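Local coordinates for magnetosome membrane protein MamB, putative Co/Zn/Cd cation transporter. Cation diffusion facilitator family (Desulfamplus magnetovallimortis, PDB 6QFJ) that probably moves metal cations across the magnetosome membrane as a cation diffusion facilitator, this chain being its cytosolic C-terminal domain, at residues I27-G32 / E36-L41. Numbering follows the deposited sequence.
Sequences IARELG and EFEIDL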
loop_
_atom_site.group_PDB
_atom_site.type_symbol
_atom_site.label_atom_id
_atom_site.label_comp_id
_atom_site.label_asym_id
_atom_site.label_seq_id
_atom_site.Cartn_x
_atom_site.Cartn_y
_atom_site.Cartn_z
ATOM N N ILE A 27 7.621 -1.487 2.074
ATOM C CA ILE A 27 8.984 -1.853 1.669
ATOM C C ILE A 27 9.114 -1.716 0.185
ATOM O O ILE A 27 8.176 -2.029 -0.545
ATOM C CB ILE A 27 9.300 -3.301 2.127
ATOM C CG1 ILE A 27 9.473 -3.329 3.651
ATOM C CG2 ILE A 27 10.588 -3.836 1.532
ATOM C CD1 ILE A 27 9.548 -4.727 4.221
ATOM N N ALA A 28 10.291 -1.309 -0.284
ATOM C CA ALA A 28 10.593 -1.217 -1.734
ATOM C C ALA A 28 11.974 -1.741 -2.032
ATOM O O ALA A 28 12.903 -1.464 -1.301
ATOM C CB ALA A 28 10.513 0.228 -2.205
ATOM N N ARG A 29 12.126 -2.468 -3.131
ATOM C CA ARG A 29 13.459 -2.782 -3.584
ATOM C C ARG A 29 13.530 -2.768 -5.089
ATOM O O ARG A 29 12.513 -2.845 -5.786
ATOM C CB ARG A 29 13.927 -4.128 -3.051
ATOM C CG ARG A 29 13.223 -5.313 -3.642
ATOM C CD ARG A 29 13.627 -6.601 -2.943
ATOM N NE ARG A 29 13.013 -6.684 -1.644
ATOM C CZ ARG A 29 11.762 -7.045 -1.459
ATOM N NH1 ARG A 29 11.004 -7.371 -2.504
ATOM N NH2 ARG A 29 11.267 -7.066 -0.240
ATOM N N GLU A 30 14.760 -2.700 -5.574
ATOM C CA GLU A 30 14.996 -2.655 -6.998
ATOM C C GLU A 30 15.353 -4.029 -7.466
ATOM O O GLU A 30 16.207 -4.663 -6.909
ATOM C CB GLU A 30 16.097 -1.716 -7.396
ATOM C CG GLU A 30 15.864 -0.357 -6.806
ATOM C CD GLU A 30 16.890 0.672 -7.251
ATOM O OE1 GLU A 30 17.810 0.896 -6.461
ATOM O OE2 GLU A 30 16.809 1.256 -8.354
ATOM N N LEU A 31 14.665 -4.475 -8.488
ATOM C CA LEU A 31 15.030 -5.645 -9.231
ATOM C C LEU A 31 15.280 -5.260 -10.703
ATOM O O LEU A 31 14.350 -5.233 -11.494
ATOM C CB LEU A 31 13.946 -6.742 -9.088
ATOM C CG LEU A 31 14.433 -8.060 -9.741
ATOM C CD1 LEU A 31 15.256 -8.836 -8.712
ATOM C CD2 LEU A 31 13.309 -8.920 -10.318
ATOM N N GLY A 32 16.562 -5.055 -11.081
ATOM C CA GLY A 32 16.916 -4.377 -12.295
ATOM C C GLY A 32 16.179 -3.038 -12.337
ATOM O O GLY A 32 16.216 -2.270 -11.370
ATOM N N GLU A 36 9.987 -3.117 -6.870
ATOM C CA GLU A 36 9.079 -4.012 -6.149
ATOM C C GLU A 36 8.609 -3.403 -4.841
ATOM O O GLU A 36 9.420 -3.064 -3.981
ATOM C CB GLU A 36 9.745 -5.342 -5.859
ATOM C CG GLU A 36 9.766 -6.214 -7.109
ATOM C CD GLU A 36 10.591 -7.466 -7.005
ATOM O OE1 GLU A 36 11.302 -7.615 -6.004
ATOM O OE2 GLU A 36 10.518 -8.257 -7.964
ATOM N N PHE A 37 7.312 -3.280 -4.702
ATOM C CA PHE A 37 6.733 -2.737 -3.458
ATOM C C PHE A 37 5.965 -3.809 -2.706
ATOM O O PHE A 37 5.233 -4.608 -3.318
ATOM C CB PHE A 37 5.802 -1.597 -3.743
ATOM C CG PHE A 37 6.499 -0.378 -4.235
ATOM C CD1 PHE A 37 6.703 -0.191 -5.606
ATOM C CD2 PHE A 37 6.870 0.608 -3.363
ATOM C CE1 PHE A 37 7.330 0.923 -6.051
ATOM C CE2 PHE A 37 7.507 1.749 -3.834
ATOM C CZ PHE A 37 7.767 1.891 -5.174
ATOM N N GLU A 38 6.189 -3.868 -1.393
ATOM C CA GLU A 38 5.398 -4.678 -0.459
ATOM C C GLU A 38 4.741 -3.742 0.482
ATOM O O GLU A 38 5.422 -2.984 1.220
ATOM C CB GLU A 38 6.278 -5.670 0.305
ATOM C CG GLU A 38 6.815 -6.761 -0.625
ATOM C CD GLU A 38 7.892 -7.621 -0.009
ATOM O OE1 GLU A 38 8.691 -7.133 0.796
ATOM O OE2 GLU A 38 7.947 -8.788 -0.373
ATOM N N ILE A 39 3.422 -3.735 0.445
ATOM C CA ILE A 39 2.646 -2.813 1.234
ATOM C C ILE A 39 1.749 -3.595 2.203
ATOM O O ILE A 39 0.878 -4.414 1.764
ATOM C CB ILE A 39 1.786 -1.923 0.342
ATOM C CG1 ILE A 39 2.638 -1.338 -0.776
ATOM C CG2 ILE A 39 1.085 -0.857 1.178
ATOM C CD1 ILE A 39 2.963 0.112 -0.733
ATOM N N ASP A 40 1.951 -3.347 3.504
ATOM C CA ASP A 40 1.105 -3.905 4.549
ATOM C C ASP A 40 0.224 -2.838 5.148
ATOM O O ASP A 40 0.723 -1.801 5.577
ATOM C CB ASP A 40 1.990 -4.571 5.627
ATOM C CG ASP A 40 2.754 -5.764 5.089
ATOM O OD1 ASP A 40 2.436 -6.242 3.949
ATOM O OD2 ASP A 40 3.725 -6.192 5.729
ATOM N N LEU A 41 -1.074 -3.104 5.211
ATOM C CA LEU A 41 -2.072 -2.157 5.732
ATOM C C LEU A 41 -2.970 -2.730 6.761
ATOM O O LEU A 41 -3.266 -3.917 6.744
ATOM C CB LEU A 41 -2.986 -1.706 4.618
ATOM C CG LEU A 41 -2.237 -1.184 3.371
ATOM C CD1 LEU A 41 -3.183 -0.970 2.278
ATOM C CD2 LEU A 41 -1.508 0.077 3.698
#
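The guanidinium of Arg29 is set between two carboxylates of the facing strand, those of Glu36, its direct partner, and Glu38, two residues on along the same face of the hairpin. Its CG occupies the position between backbone N and carbonyl carbon (chi1 70°), and a bend at chi3 (74°) brings the guanidinium toward the facing strand. Arg29 NH2 then donates to Glu38 OE1 at 2.8 Å; the oxygen lies near the guanidinium plane, whereas the nitrogen reaches it from above the carboxylate, the two planes standing 82° apart. Arg29 NH1 makes a longer salt bridge, 3.5 Å to Glu36 OE1, also at the guanidinium edge. Arginine suits this place because its flat end presents separate N-H groups to two carboxylates, whose negative charges it would partly offset. An alanine in place of Glu38 would probably leave NH2 without its closest charged partner and the guanidinium freer to turn. Next to this network, Leu31 CD2 packs 3.7 Å from Glu36 OE2, and Ile27, whose beta-branch favours an extended strand, sets CG2 near Glu38 OE1. Beneath the side chains, antiparallel hydrogen-bonded pairs Ile27–Glu38 and Arg29–Glu36 fix the register, with Ile27 N to Glu38 O at 2.8 Å and nearly straight. The non-hydrogen-bonded pair between them turns to the other face: Ala28 CB meets Phe37 CE2 obliquely at 3.7 Å, its small methyl fitting beside the large ring. That apolar face points into the domain, where Ala28 touches Ile7 and Phe37 meets Ile10 of helix 2-15 and Ile63 of helix 49-66. Strand 34-43 is central in the three-stranded sheet of this zinc-transporter-type dimerisation domain, paired with 22-31 in the hairpin and, through backbone hydrogen bonds of Phe37 and Ile39, with parallel strand 71-79.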